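Kojibiose phosphorylase (Gut metagenome, PDB 6W0P) is a family 65 glycoside hydrolase-type phosphorylase, joining an N-terminal domain of the galactose mutarotase clan to a helical central catalytic domain and a smaller C-terminal domain. Local coordinates at residues 490-504 against 524-536. Residues are numbered along the deposited sequence; the frame is centred on the assembly and turned at random.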
loop_
_atom_site.group_PDB
_atom_site.type_symbol
_atom_site.label_atom_id
_atom_site.label_comp_id
_atom_site.label_asym_id
_atom_site.label_seq_id
_atom_site.Cartn_x
_atom_site.Cartn_y
_atom_site.Cartn_z
ATOM N N ASN A 490 -24.848 1.006 -3.127
ATOM C CA ASN A 490 -26.011 1.827 -2.706
ATOM C C ASN A 490 -27.276 0.969 -2.802
ATOM O O ASN A 490 -28.086 0.994 -1.853
ATOM C CB ASN A 490 -26.129 3.116 -3.521
ATOM C CG ASN A 490 -25.010 4.085 -3.212
ATOM O OD1 ASN A 490 -24.006 3.699 -2.632
ATOM N ND2 ASN A 490 -25.174 5.333 -3.631
ATOM N N PHE A 491 -27.415 0.240 -3.907
ATOM C CA PHE A 491 -28.582 -0.621 -4.183
ATOM C C PHE A 491 -28.697 -1.650 -3.057
ATOM O O PHE A 491 -29.766 -1.729 -2.413
ATOM C CB PHE A 491 -28.449 -1.276 -5.558
ATOM C CG PHE A 491 -29.655 -2.055 -6.009
ATOM C CD1 PHE A 491 -29.790 -3.396 -5.699
ATOM C CD2 PHE A 491 -30.639 -1.455 -6.773
ATOM C CE1 PHE A 491 -30.902 -4.107 -6.119
ATOM C CE2 PHE A 491 -31.733 -2.177 -7.218
ATOM C CZ PHE A 491 -31.855 -3.507 -6.897
ATOM N N MET A 492 -27.622 -2.395 -2.802
ATOM C CA MET A 492 -27.647 -3.480 -1.786
ATOM C C MET A 492 -27.888 -2.897 -0.374
ATOM O O MET A 492 -28.558 -3.585 0.414
ATOM C CB MET A 492 -26.349 -4.287 -1.823
ATOM C CG MET A 492 -26.166 -5.061 -3.110
ATOM S SD MET A 492 -27.532 -6.191 -3.444
ATOM C CE MET A 492 -27.173 -7.453 -2.222
ATOM N N ALA A 493 -27.332 -1.717 -0.052
ATOM C CA ALA A 493 -27.533 -1.013 1.234
ATOM C C ALA A 493 -29.016 -0.641 1.385
ATOM O O ALA A 493 -29.622 -0.907 2.454
ATOM C CB ALA A 493 -26.654 0.213 1.303
ATOM N N LYS A 494 -29.585 -0.021 0.353
ATOM C CA LYS A 494 -31.025 0.337 0.304
ATOM C C LYS A 494 -31.860 -0.937 0.485
ATOM O O LYS A 494 -32.808 -0.889 1.297
ATOM C CB LYS A 494 -31.346 1.073 -0.991
ATOM C CG LYS A 494 -32.757 1.631 -1.060
ATOM C CD LYS A 494 -33.090 2.401 -2.332
ATOM C CE LYS A 494 -34.532 2.875 -2.324
ATOM N NZ LYS A 494 -34.723 4.027 -3.234
ATOM N N LYS A 495 -31.476 -2.058 -0.145
ATOM C CA LYS A 495 -32.193 -3.347 0.038
ATOM C C LYS A 495 -32.079 -3.805 1.495
ATOM O O LYS A 495 -33.064 -4.340 2.019
ATOM C CB LYS A 495 -31.688 -4.442 -0.902
ATOM C CG LYS A 495 -32.157 -4.324 -2.343
ATOM C CD LYS A 495 -33.650 -4.545 -2.511
ATOM C CE LYS A 495 -34.016 -4.899 -3.931
ATOM N NZ LYS A 495 -35.484 -4.921 -4.124
ATOM N N CYS A 496 -30.930 -3.627 2.132
ATOM C CA CYS A 496 -30.762 -3.967 3.566
ATOM C C CYS A 496 -31.747 -3.135 4.406
ATOM O O CYS A 496 -32.469 -3.715 5.238
ATOM C CB CYS A 496 -29.347 -3.719 4.055
ATOM S SG CYS A 496 -29.092 -4.456 5.690
ATOM N N PHE A 497 -31.819 -1.827 4.158
ATOM C CA PHE A 497 -32.644 -0.888 4.958
ATOM C C PHE A 497 -34.114 -1.288 4.843
ATOM O O PHE A 497 -34.790 -1.338 5.874
ATOM C CB PHE A 497 -32.437 0.561 4.509
ATOM C CG PHE A 497 -31.053 1.103 4.759
ATOM C CD1 PHE A 497 -30.262 0.590 5.766
ATOM C CD2 PHE A 497 -30.558 2.135 3.981
ATOM C CE1 PHE A 497 -28.988 1.078 5.980
ATOM C CE2 PHE A 497 -29.284 2.629 4.198
ATOM C CZ PHE A 497 -28.506 2.111 5.213
ATOM N N GLN A 498 -34.576 -1.577 3.626
ATOM C CA GLN A 498 -36.003 -1.883 3.358
ATOM C C GLN A 498 -36.356 -3.247 3.960
ATOM O O GLN A 498 -37.448 -3.364 4.526
ATOM C CB GLN A 498 -36.292 -1.800 1.869
ATOM C CG GLN A 498 -36.163 -0.387 1.324
ATOM C CD GLN A 498 -36.313 -0.382 -0.177
ATOM O OE1 GLN A 498 -35.954 -1.347 -0.849
ATOM N NE2 GLN A 498 -36.846 0.711 -0.708
ATOM N N TYR A 499 -35.452 -4.228 3.942
ATOM C CA TYR A 499 -35.739 -5.542 4.573
ATOM C C TYR A 499 -35.887 -5.372 6.093
ATOM O O TYR A 499 -36.823 -5.952 6.678
ATOM C CB TYR A 499 -34.679 -6.591 4.234
ATOM C CG TYR A 499 -35.058 -8.001 4.613
ATOM C CD1 TYR A 499 -36.264 -8.561 4.206
ATOM C CD2 TYR A 499 -34.211 -8.783 5.377
ATOM C CE1 TYR A 499 -36.617 -9.860 4.545
ATOM C CE2 TYR A 499 -34.541 -10.084 5.719
ATOM C CZ TYR A 499 -35.748 -10.624 5.309
ATOM O OH TYR A 499 -36.068 -11.907 5.662
ATOM N N LEU A 500 -34.982 -4.638 6.731
ATOM C CA LEU A 500 -35.020 -4.480 8.202
ATOM C C LEU A 500 -36.328 -3.781 8.572
ATOM O O LEU A 500 -37.026 -4.275 9.460
ATOM C CB LEU A 500 -33.823 -3.664 8.692
ATOM C CG LEU A 500 -33.829 -3.371 10.190
ATOM C CD1 LEU A 500 -33.980 -4.649 10.997
ATOM C CD2 LEU A 500 -32.567 -2.636 10.609
ATOM N N ASP A 501 -36.616 -2.671 7.893
ATOM C CA ASP A 501 -37.876 -1.903 8.017
ATOM C C ASP A 501 -39.088 -2.844 8.011
ATOM O O ASP A 501 -39.889 -2.752 8.961
ATOM C CB ASP A 501 -37.987 -0.840 6.926
ATOM C CG ASP A 501 -39.267 -0.038 7.095
ATOM O OD1 ASP A 501 -40.331 -0.611 6.769
ATOM O OD2 ASP A 501 -39.203 1.114 7.621
ATOM N N LYS A 502 -39.218 -3.706 6.992
ATOM C CA LYS A 502 -40.320 -4.699 6.849
ATOM C C LYS A 502 -40.293 -5.719 8.000
ATOM O O LYS A 502 -41.377 -6.034 8.516
ATOM C CB LYS A 502 -40.243 -5.402 5.496
ATOM C CG LYS A 502 -41.211 -6.562 5.319
ATOM C CD LYS A 502 -41.534 -6.846 3.866
ATOM C CE LYS A 502 -41.945 -8.278 3.611
ATOM N NZ LYS A 502 -40.769 -9.178 3.708
ATOM N N ILE A 503 -39.127 -6.209 8.433
ATOM C CA ILE A 503 -39.073 -7.140 9.599
ATOM C C ILE A 503 -39.506 -6.404 10.887
ATOM O O ILE A 503 -40.221 -7.013 11.700
ATOM C CB ILE A 503 -37.699 -7.815 9.737
ATOM C CG1 ILE A 503 -37.380 -8.711 8.536
ATOM C CG2 ILE A 503 -37.630 -8.604 11.033
ATOM C CD1 ILE A 503 -38.210 -9.984 8.467
ATOM N N LEU A 504 -39.131 -5.143 11.076
ATOM C CA LEU A 504 -39.476 -4.394 12.311
ATOM C C LEU A 504 -40.987 -4.118 12.357
ATOM O O LEU A 504 -41.520 -4.065 13.465
ATOM C CB LEU A 504 -38.648 -3.108 12.379
ATOM C CG LEU A 504 -37.149 -3.320 12.596
ATOM C CD1 LEU A 504 -36.404 -1.993 12.667
ATOM C CD2 LEU A 504 -36.883 -4.141 13.848
ATOM N N ASP A 524 -32.478 6.575 14.992
ATOM C CA ASP A 524 -31.722 5.751 14.017
ATOM C C ASP A 524 -32.708 5.292 12.934
ATOM O O ASP A 524 -32.359 5.399 11.741
ATOM C CB ASP A 524 -30.976 4.603 14.706
ATOM C CG ASP A 524 -29.915 5.056 15.699
ATOM O OD1 ASP A 524 -29.354 6.151 15.491
ATOM O OD2 ASP A 524 -29.655 4.307 16.684
ATOM N N LEU A 525 -33.922 4.882 13.319
ATOM C CA LEU A 525 -34.966 4.400 12.366
ATOM C C LEU A 525 -35.411 5.526 11.437
ATOM O O LEU A 525 -35.714 5.211 10.272
ATOM C CB LEU A 525 -36.168 3.836 13.120
ATOM C CG LEU A 525 -36.017 2.367 13.484
ATOM C CD1 LEU A 525 -36.730 2.043 14.794
ATOM C CD2 LEU A 525 -36.510 1.482 12.350
ATOM N N ALA A 526 -35.481 6.766 11.935
ATOM C CA ALA A 526 -35.844 7.945 11.119
ATOM C C ALA A 526 -34.694 8.228 10.152
ATOM O O ALA A 526 -34.970 8.529 8.975
ATOM C CB ALA A 526 -36.159 9.141 11.983
ATOM N N LYS A 527 -33.445 8.124 10.625
ATOM C CA LYS A 527 -32.270 8.270 9.728
ATOM C C LYS A 527 -32.355 7.171 8.658
ATOM O O LYS A 527 -32.242 7.502 7.477
ATOM C CB LYS A 527 -30.930 8.243 10.471
ATOM C CG LYS A 527 -29.749 8.564 9.556
ATOM C CD LYS A 527 -28.373 8.384 10.140
ATOM C CE LYS A 527 -27.343 8.788 9.112
ATOM N NZ LYS A 527 -25.966 8.620 9.625
ATOM N N MET A 528 -32.623 5.927 9.055
ATOM C CA MET A 528 -32.635 4.781 8.112
ATOM C C MET A 528 -33.666 5.040 7.018
ATOM O O MET A 528 -33.316 4.845 5.836
ATOM C CB MET A 528 -32.939 3.442 8.781
ATOM C CG MET A 528 -32.709 2.278 7.833
ATOM S SD MET A 528 -32.697 0.675 8.646
ATOM C CE MET A 528 -34.451 0.423 8.927
ATOM N N LYS A 529 -34.869 5.488 7.386
ATOM C CA LYS A 529 -35.935 5.830 6.406
ATOM C C LYS A 529 -35.443 6.953 5.489
ATOM O O LYS A 529 -35.627 6.832 4.264
ATOM C CB LYS A 529 -37.255 6.221 7.083
ATOM C CG LYS A 529 -38.175 5.051 7.421
ATOM C CD LYS A 529 -39.328 5.429 8.368
ATOM C CE LYS A 529 -40.072 4.228 8.921
ATOM N NZ LYS A 529 -40.730 3.457 7.838
ATOM N N ASP A 530 -34.871 8.017 6.043
ATOM C CA ASP A 530 -34.445 9.177 5.219
ATOM C C ASP A 530 -33.288 8.730 4.302
ATOM O O ASP A 530 -33.305 9.128 3.126
ATOM C CB ASP A 530 -34.124 10.413 6.070
ATOM C CG ASP A 530 -33.785 11.634 5.222
ATOM O OD1 ASP A 530 -34.650 12.049 4.407
ATOM O OD2 ASP A 530 -32.627 12.150 5.348
ATOM N N ALA A 531 -32.329 7.928 4.790
ATOM C CA ALA A 531 -31.158 7.500 3.977
ATOM C C ALA A 531 -31.650 6.598 2.835
ATOM O O ALA A 531 -31.200 6.767 1.681
ATOM C CB ALA A 531 -30.103 6.848 4.840
ATOM N N SER A 532 -32.642 5.754 3.126
ATOM C CA SER A 532 -33.263 4.817 2.161
ATOM C C SER A 532 -33.885 5.617 1.022
ATOM O O SER A 532 -33.648 5.273 -0.135
ATOM C CB SER A 532 -34.265 3.942 2.849
ATOM O OG SER A 532 -34.601 2.833 2.038
ATOM N N ARG A 533 -34.636 6.666 1.345
ATOM C CA ARG A 533 -35.368 7.498 0.353
ATOM C C ARG A 533 -34.357 8.303 -0.477
ATOM O O ARG A 533 -34.578 8.489 -1.675
ATOM C CB ARG A 533 -36.373 8.421 1.059
ATOM C CG ARG A 533 -37.526 7.688 1.744
ATOM C CD ARG A 533 -38.695 8.572 2.214
ATOM N NE ARG A 533 -38.250 9.803 2.888
ATOM C CZ ARG A 533 -38.352 10.080 4.197
ATOM N NH1 ARG A 533 -38.917 9.224 5.032
ATOM N NH2 ARG A 533 -37.873 11.220 4.667
ATOM N N LYS A 534 -33.289 8.806 0.138
ATOM C CA LYS A 534 -32.373 9.759 -0.542
ATOM C C LYS A 534 -31.190 9.026 -1.184
ATOM O O LYS A 534 -30.392 9.697 -1.839
ATOM C CB LYS A 534 -31.902 10.824 0.443
ATOM C CG LYS A 534 -32.988 11.814 0.839
ATOM C CD LYS A 534 -32.467 12.893 1.750
ATOM C CE LYS A 534 -33.513 13.922 2.125
ATOM N NZ LYS A 534 -32.962 14.810 3.178
ATOM N N MET A 535 -31.128 7.702 -1.059
ATOM C CA MET A 535 -29.991 6.894 -1.558
ATOM C C MET A 535 -29.812 7.169 -3.055
ATOM O O MET A 535 -30.790 7.044 -3.818
ATOM C CB MET A 535 -30.201 5.399 -1.306
ATOM C CG MET A 535 -29.007 4.555 -1.701
ATOM S SD MET A 535 -27.571 4.691 -0.614
ATOM C CE MET A 535 -28.264 3.917 0.842
ATOM N N VAL A 536 -28.605 7.582 -3.432
ATOM C CA VAL A 536 -28.254 7.843 -4.846
ATOM C C VAL A 536 -28.281 6.492 -5.563
ATOM O O VAL A 536 -27.640 5.546 -5.058
ATOM C CB VAL A 536 -26.881 8.515 -4.985
ATOM C CG1 VAL A 536 -26.508 8.660 -6.449
ATOM C CG2 VAL A 536 -26.836 9.858 -4.278
HETATM O O HOH W 1 -33.327 6.292 -3.241
#
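Met-528 reaches from helix 522-534 across to Phe-497 and the backbone of helix 487-504. Its CB leads to CG, 3.6 Å from Phe-497 CD1. SD follows, lying obliquely to the Phe-497 ring in a Met-aromatic contact, 4.8 Å from the ring centroid, and it also touches Leu-500 CD2. A bend at chi3 (76°) then turns CE onto the backbone, 3.5 Å from Phe-497 O and close to Asp-501 N. On the same ring, Met-535 CE approaches Phe-497 CE2 at 3.7 Å, so two methionines touch one ring. The exposed Lys-529 brings NZ to the syn lone pair of Asp-501 OD2 in a 2.8 Å salt bridge. The buried Asn-490 donates from ND2 to Val-536 O (2.9 Å, N-H...O 163°) almost in its own amide plane, and ND2 is also hydrogen-bonded to Ser-469 OG. The extended Lys-494 chain runs past Ser-532 O, and its NZ donates to a water that also lies near Arg-533 O and Met-535 O. The axes of 490-504 and 524-534 approach to 9.5 Å at 139°, an obliquely crossed, roughly antiparallel helix pair within the family 65 catalytic domain, whose (alpha/alpha)6 barrel belongs to the six-hairpin glycosidase clan.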